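Local coordinates for protein peptide synthetase NRPS type II-PCP (Streptomyces verticillus, PDB 4NEO) that is a free-standing peptidyl carrier protein of the nonribosomal peptide synthetase type, a small helical bundle of the phosphopantetheine-attachment family, at residues Arg14-Trp25 against Arg74-His84. Numbering follows the deposited sequence.
Sequences RRALERDIAAIW and RTVAGMTDHVH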
ATOM      1  N   ARG A  14       3.810   2.476 -11.541  0.60 47.15           N
ATOM      2  CA  ARG A  14       2.958   2.639 -10.374  0.60 49.68           C
ATOM      3  C   ARG A  14       1.985   1.458 -10.176  0.60 48.52           C
ATOM      4  O   ARG A  14       1.788   1.031  -9.047  0.60 44.74           O
ATOM      5  CB  ARG A  14       2.119   3.953 -10.434  0.60 53.81           C
ATOM      6  CG  ARG A  14       1.628   4.426  -9.057  0.60 53.22           C
ATOM      7  CD  ARG A  14       0.334   5.266  -9.078  0.60 60.12           C
ATOM      8  NE  ARG A  14      -0.793   4.428  -9.482  0.60 66.66           N
ATOM      9  CZ  ARG A  14      -1.692   3.833  -8.694  0.60 59.72           C
ATOM     10  NH1 ARG A  14      -1.808   4.041  -7.385  0.60 50.42           N
ATOM     11  NH2 ARG A  14      -2.575   3.073  -9.294  0.60 69.46           N
ATOM     12  N   ARG A  15       1.345   0.978 -11.252  1.00 48.08           N
ATOM     13  CA  ARG A  15       0.446  -0.194 -11.133  1.00 51.62           C
ATOM     14  C   ARG A  15       1.174  -1.429 -10.622  1.00 49.08           C
ATOM     15  O   ARG A  15       0.595  -2.174  -9.850  1.00 46.97           O
ATOM     16  CB  ARG A  15      -0.243  -0.553 -12.453  1.00 57.33           C
ATOM     17  CG  ARG A  15      -1.381   0.398 -12.712  1.00 75.33           C
ATOM     18  CD  ARG A  15      -1.930   0.214 -14.115  1.00 92.21           C
ATOM     19  NE  ARG A  15      -3.100   1.049 -14.344  1.00107.04           N
ATOM     20  CZ  ARG A  15      -3.704   1.186 -15.525  1.00127.20           C
ATOM     21  NH1 ARG A  15      -4.775   1.978 -15.637  1.00140.17           N
ATOM     22  NH2 ARG A  15      -3.241   0.548 -16.600  1.00128.45           N
ATOM     23  N   ALA A  16       2.440  -1.599 -10.977  1.00 47.25           N
ATOM     24  CA  ALA A  16       3.199  -2.724 -10.458  1.00 47.03           C
ATOM     25  C   ALA A  16       3.368  -2.606  -8.969  1.00 50.77           C
ATOM     26  O   ALA A  16       3.193  -3.602  -8.249  1.00 47.65           O
ATOM     27  CB  ALA A  16       4.558  -2.842 -11.128  1.00 50.79           C
ATOM     28  N   LEU A  17       3.657  -1.411  -8.470  1.00 46.70           N
ATOM     29  CA  LEU A  17       3.759  -1.248  -7.024  1.00 43.47           C
ATOM     30  C   LEU A  17       2.414  -1.488  -6.339  1.00 43.37           C
ATOM     31  O   LEU A  17       2.332  -2.121  -5.286  1.00 41.68           O
ATOM     32  CB  LEU A  17       4.298   0.145  -6.672  1.00 45.35           C
ATOM     33  CG  LEU A  17       4.393   0.447  -5.161  1.00 44.69           C
ATOM     34  CD1 LEU A  17       5.332  -0.497  -4.442  1.00 46.24           C
ATOM     35  CD2 LEU A  17       4.911   1.874  -5.008  1.00 47.59           C
ATOM     36  N   GLU A  18       1.364  -0.943  -6.922  1.00 42.02           N
ATOM     37  CA  GLU A  18       0.037  -1.083  -6.376  1.00 45.42           C
ATOM     38  C   GLU A  18      -0.392  -2.554  -6.223  1.00 49.49           C
ATOM     39  O   GLU A  18      -0.989  -2.899  -5.217  1.00 45.60           O
ATOM     40  CB  GLU A  18      -0.991  -0.357  -7.246  1.00 44.10           C
ATOM     41  CG  GLU A  18      -2.390  -0.309  -6.674  1.00 47.69           C
ATOM     42  CD  GLU A  18      -3.370   0.351  -7.647  1.00 52.90           C
ATOM     43  OE1 GLU A  18      -3.563   1.551  -7.575  1.00 54.66           O
ATOM     44  OE2 GLU A  18      -3.905  -0.305  -8.521  1.00 65.95           O
ATOM     45  N   ARG A  19      -0.102  -3.368  -7.233  0.50 50.03           N
ATOM     46  CA  ARG A  19      -0.352  -4.808  -7.210  0.50 54.09           C
ATOM     47  C   ARG A  19       0.303  -5.427  -5.977  0.50 50.77           C
ATOM     48  O   ARG A  19      -0.330  -6.155  -5.213  0.50 52.34           O
ATOM     49  CB  ARG A  19       0.293  -5.446  -8.440  0.50 57.80           C
ATOM     50  CG  ARG A  19      -0.571  -5.984  -9.575  0.50 67.46           C
ATOM     51  CD  ARG A  19       0.273  -7.145 -10.178  0.50 71.78           C
ATOM     52  NE  ARG A  19       1.648  -7.004  -9.669  0.50 67.49           N
ATOM     53  CZ  ARG A  19       2.684  -6.601 -10.385  0.50 56.88           C
ATOM     54  NH1 ARG A  19       3.821  -6.361  -9.788  0.50 50.11           N
ATOM     55  NH2 ARG A  19       2.545  -6.379 -11.665  0.50 55.94           N
ATOM     56  N   ASP A  20       1.585  -5.143  -5.796  1.00 46.75           N
ATOM     57  CA  ASP A  20       2.330  -5.715  -4.674  1.00 48.60           C
ATOM     58  C   ASP A  20       1.825  -5.229  -3.325  1.00 47.20           C
ATOM     59  O   ASP A  20       1.771  -5.991  -2.375  1.00 44.79           O
ATOM     60  CB  ASP A  20       3.839  -5.442  -4.787  1.00 52.00           C
ATOM     61  CG  ASP A  20       4.551  -6.299  -5.894  1.00 55.61           C
ATOM     62  OD1 ASP A  20       3.958  -7.216  -6.495  1.00 61.39           O
ATOM     63  OD2 ASP A  20       5.739  -6.024  -6.137  1.00 57.04           O
ATOM     64  N   ILE A  21       1.519  -3.933  -3.197  1.00 42.34           N
ATOM     65  CA  ILE A  21       0.990  -3.445  -1.930  1.00 40.96           C
ATOM     66  C   ILE A  21      -0.383  -4.108  -1.648  1.00 44.00           C
ATOM     67  O   ILE A  21      -0.629  -4.554  -0.522  1.00 44.44           O
ATOM     68  CB  ILE A  21       0.905  -1.895  -1.905  1.00 40.97           C
ATOM     69  CG1 ILE A  21       2.321  -1.335  -1.906  1.00 42.38           C
ATOM     70  CG2 ILE A  21       0.122  -1.397  -0.711  1.00 39.73           C
ATOM     71  CD1 ILE A  21       2.386   0.198  -1.964  1.00 42.96           C
ATOM     72  N   ALA A  22      -1.238  -4.242  -2.661  1.00 43.40           N
ATOM     73  CA  ALA A  22      -2.527  -4.874  -2.443  1.00 47.19           C
ATOM     74  C   ALA A  22      -2.333  -6.304  -1.908  1.00 51.46           C
ATOM     75  O   ALA A  22      -3.055  -6.723  -1.017  1.00 51.49           O
ATOM     76  CB  ALA A  22      -3.356  -4.879  -3.711  1.00 49.51           C
ATOM     77  N   ALA A  23      -1.358  -7.045  -2.445  1.00 51.16           N
ATOM     78  CA  ALA A  23      -1.131  -8.406  -1.993  1.00 52.66           C
ATOM     79  C   ALA A  23      -0.689  -8.426  -0.538  1.00 53.91           C
ATOM     80  O   ALA A  23      -1.108  -9.303   0.210  1.00 55.26           O
ATOM     81  CB  ALA A  23      -0.087  -9.083  -2.862  1.00 56.86           C
ATOM     82  N   ILE A  24       0.137  -7.459  -0.126  1.00 49.99           N
ATOM     83  CA  ILE A  24       0.541  -7.324   1.296  1.00 49.60           C
ATOM     84  C   ILE A  24      -0.647  -7.076   2.212  1.00 51.54           C
ATOM     85  O   ILE A  24      -0.772  -7.731   3.248  1.00 53.35           O
ATOM     86  CB  ILE A  24       1.601  -6.209   1.460  1.00 49.23           C
ATOM     87  CG1 ILE A  24       2.931  -6.667   0.888  1.00 47.29           C
ATOM     88  CG2 ILE A  24       1.773  -5.777   2.909  1.00 51.60           C
ATOM     89  CD1 ILE A  24       3.925  -5.522   0.731  1.00 49.92           C
ATOM     90  N   TRP A  25      -1.521  -6.128   1.838  1.00 49.36           N
ATOM     91  CA  TRP A  25      -2.761  -5.904   2.580  1.00 50.81           C
ATOM     92  C   TRP A  25      -3.616  -7.176   2.680  1.00 53.84           C
ATOM     93  O   TRP A  25      -4.176  -7.494   3.721  1.00 55.47           O
ATOM     94  CB  TRP A  25      -3.628  -4.808   1.907  1.00 49.64           C
ATOM     95  CG  TRP A  25      -3.170  -3.389   2.067  1.00 48.44           C
ATOM     96  CD1 TRP A  25      -1.918  -2.907   1.933  1.00 47.53           C
ATOM     97  CD2 TRP A  25      -3.996  -2.266   2.381  1.00 47.51           C
ATOM     98  NE1 TRP A  25      -1.891  -1.550   2.171  1.00 45.61           N
ATOM     99  CE2 TRP A  25      -3.156  -1.128   2.435  1.00 43.93           C
ATOM    100  CE3 TRP A  25      -5.354  -2.113   2.628  1.00 47.17           C
ATOM    101  CZ2 TRP A  25      -3.639   0.155   2.706  1.00 45.09           C
ATOM    102  CZ3 TRP A  25      -5.841  -0.837   2.923  1.00 50.69           C
ATOM    103  CH2 TRP A  25      -4.982   0.272   2.966  1.00 48.20           C
ATOM    104  N   ARG A  74      -5.194   5.515   3.703  1.00 50.69           N
ATOM    105  CA  ARG A  74      -6.222   4.537   4.031  1.00 52.13           C
ATOM    106  C   ARG A  74      -6.675   3.609   2.902  1.00 50.44           C
ATOM    107  O   ARG A  74      -7.531   2.778   3.149  1.00 50.89           O
ATOM    108  CB  ARG A  74      -7.465   5.215   4.621  1.00 61.47           C
ATOM    109  CG  ARG A  74      -7.169   6.306   5.624  1.00 69.24           C
ATOM    110  CD  ARG A  74      -8.138   6.319   6.756  1.00 73.58           C
ATOM    111  NE  ARG A  74      -7.603   5.632   7.943  1.00 84.66           N
ATOM    112  CZ  ARG A  74      -8.213   4.642   8.600  1.00101.97           C
ATOM    113  NH1 ARG A  74      -9.380   4.159   8.158  1.00104.04           N
ATOM    114  NH2 ARG A  74      -7.658   4.120   9.707  1.00107.28           N
ATOM    115  N   THR A  75      -6.189   3.767   1.673  1.00 45.24           N
ATOM    116  CA  THR A  75      -6.459   2.802   0.609  1.00 44.20           C
ATOM    117  C   THR A  75      -5.138   2.311   0.052  1.00 44.24           C
ATOM    118  O   THR A  75      -4.072   2.955   0.235  1.00 40.88           O
ATOM    119  CB  THR A  75      -7.321   3.347  -0.512  1.00 46.41           C
ATOM    120  OG1 THR A  75      -6.613   4.381  -1.226  1.00 46.06           O
ATOM    121  CG2 THR A  75      -8.646   3.886   0.051  1.00 51.53           C
ATOM    122  N   VAL A  76      -5.185   1.165  -0.614  1.00 41.31           N
ATOM    123  CA  VAL A  76      -4.005   0.655  -1.268  1.00 42.73           C
ATOM    124  C   VAL A  76      -3.545   1.649  -2.349  1.00 44.75           C
ATOM    125  O   VAL A  76      -2.342   1.915  -2.457  1.00 41.72           O
ATOM    126  CB  VAL A  76      -4.296  -0.692  -1.942  1.00 41.90           C
ATOM    127  CG1 VAL A  76      -3.263  -1.023  -3.014  1.00 43.45           C
ATOM    128  CG2 VAL A  76      -4.447  -1.822  -0.916  1.00 45.58           C
ATOM    129  N   ALA A  77      -4.477   2.144  -3.185  1.00 43.50           N
ATOM    130  CA  ALA A  77      -4.088   3.122  -4.258  1.00 45.02           C
ATOM    131  C   ALA A  77      -3.479   4.434  -3.694  1.00 45.35           C
ATOM    132  O   ALA A  77      -2.534   4.977  -4.263  1.00 43.24           O
ATOM    133  CB  ALA A  77      -5.257   3.457  -5.151  1.00 45.92           C
ATOM    134  N   GLY A  78      -4.067   4.929  -2.610  1.00 41.91           N
ATOM    135  CA  GLY A  78      -3.615   6.129  -1.922  1.00 42.80           C
ATOM    136  C   GLY A  78      -2.217   5.920  -1.386  1.00 43.03           C
ATOM    137  O   GLY A  78      -1.352   6.743  -1.608  1.00 41.75           O
HETATM  138  N   MSE A  79      -1.997   4.785  -0.724  1.00 42.04           N
HETATM  139  CA  MSE A  79      -0.703   4.463  -0.154  1.00 42.48           C
HETATM  140  C   MSE A  79       0.323   4.333  -1.223  1.00 44.20           C
HETATM  141  O   MSE A  79       1.461   4.815  -1.073  1.00 41.09           O
HETATM  142  CB  MSE A  79      -0.789   3.232   0.726  1.00 43.33           C
HETATM  143  CG  MSE A  79       0.565   2.866   1.358  1.00 44.84           C
HETATM  144 SE   MSE A  79       0.275   1.346   2.615  1.00 46.55          SE
HETATM  145  CE  MSE A  79       1.994   1.555   3.471  1.00 42.16           C
ATOM    146  N   THR A  80      -0.054   3.665  -2.308  1.00 37.88           N
ATOM    147  CA  THR A  80       0.818   3.474  -3.460  1.00 40.49           C
ATOM    148  C   THR A  80       1.310   4.818  -3.986  1.00 41.45           C
ATOM    149  O   THR A  80       2.508   5.031  -4.231  1.00 40.71           O
ATOM    150  CB  THR A  80       0.084   2.684  -4.573  1.00 44.41           C
ATOM    151  OG1 THR A  80      -0.193   1.371  -4.072  1.00 41.60           O
ATOM    152  CG2 THR A  80       0.966   2.550  -5.810  1.00 47.15           C
ATOM    153  N   ASP A  81       0.374   5.723  -4.175  1.00 43.18           N
ATOM    154  CA  ASP A  81       0.689   7.037  -4.701  1.00 50.07           C
ATOM    155  C   ASP A  81       1.597   7.781  -3.762  1.00 50.29           C
ATOM    156  O   ASP A  81       2.511   8.430  -4.237  1.00 48.66           O
ATOM    157  CB  ASP A  81      -0.576   7.867  -4.981  1.00 53.93           C
ATOM    158  CG  ASP A  81      -1.255   7.476  -6.330  1.00 60.94           C
ATOM    159  OD1 ASP A  81      -0.860   6.481  -6.995  1.00 68.74           O
ATOM    160  OD2 ASP A  81      -2.203   8.169  -6.739  1.00 59.90           O
ATOM    161  N   HIS A  82       1.370   7.688  -2.448  0.50 49.40           N
ATOM    162  CA  HIS A  82       2.148   8.413  -1.411  0.50 54.28           C
ATOM    163  C   HIS A  82       3.549   7.806  -1.256  0.50 55.45           C
ATOM    164  O   HIS A  82       4.495   8.468  -0.796  0.50 52.74           O
ATOM    165  CB  HIS A  82       1.433   8.271  -0.052  0.50 57.56           C
ATOM    166  CG  HIS A  82       1.132   9.557   0.688  0.50 60.13           C
ATOM    167  ND1 HIS A  82       0.673  10.704   0.076  0.50 67.75           N
ATOM    168  CD2 HIS A  82       1.099   9.814   2.023  0.50 64.30           C
ATOM    169  CE1 HIS A  82       0.433  11.630   0.991  0.50 65.80           C
ATOM    170  NE2 HIS A  82       0.684  11.114   2.182  0.50 67.63           N
ATOM    171  N   VAL A  83       3.668   6.505  -1.520  1.00 49.28           N
ATOM    172  CA  VAL A  83       4.973   5.860  -1.586  1.00 49.19           C
ATOM    173  C   VAL A  83       5.632   6.174  -2.942  1.00 53.59           C
ATOM    174  O   VAL A  83       6.754   6.544  -2.963  1.00 61.89           O
ATOM    175  CB  VAL A  83       4.881   4.342  -1.336  1.00 46.98           C
ATOM    176  CG1 VAL A  83       6.195   3.662  -1.612  1.00 48.32           C
ATOM    177  CG2 VAL A  83       4.341   4.018   0.049  1.00 46.08           C
ATOM    178  N   HIS A  84       4.931   6.014  -4.063  1.00 60.30           N
ATOM    179  CA  HIS A  84       5.490   6.171  -5.464  1.00 64.93           C
ATOM    180  C   HIS A  84       6.056   7.529  -5.734  1.00 74.08           C
ATOM    181  O   HIS A  84       6.925   7.663  -6.661  1.00 70.07           O
ATOM    182  CB  HIS A  84       4.426   5.763  -6.580  1.00 74.77           C
ATOM    183  CG  HIS A  84       4.822   6.066  -8.021  1.00 86.37           C
ATOM    184  ND1 HIS A  84       5.591   5.212  -8.801  1.00 86.48           N
ATOM    185  CD2 HIS A  84       4.484   7.104  -8.836  1.00 89.18           C
ATOM    186  CE1 HIS A  84       5.732   5.733 -10.014  1.00 86.79           C
ATOM    187  NE2 HIS A  84       5.070   6.875 -10.063  1.00 88.66           N
TER
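Helices 14-25 and 76-84 cross at 127° between their N-to-C directions, steeply inclined but nearer antiparallel than parallel, their axes 9.2 Å apart at closest, with E18 and T80 facing each other across the middle. At one end V76 drops as a knob among E18, I21, A22 and W25. Its CG2 sits over the indole face of W25, 3.5 Å from the centroid of the five-membered ring, a CH-pi contact, while CG1, anti to the backbone N (chi1 160°), turns to the A22 side. M79, modelled as selenomethionine, makes a Met-aromatic contact at the indole edge, SE 3.6 Å from W25 NE1, a buried nitrogen without a hydrogen-bond partner. Midway, T80 OG1 bonds to V76 O at 2.7 Å, spending its polarity within its own helix, and CG2 lies against R14 and L17. At the far end R14 is modelled in two conformers; in the one given here CG lies over the H84 imidazole face and the guanidinium sits between E18 and D81 in a three-residue salt-bridge network, its exact geometry doubtful. M79 also reaches helix 67-73, and L17 reaches V61 of helix 54-61. This pairing of first and last helices is characteristic of the carrier-protein four-helix bundle.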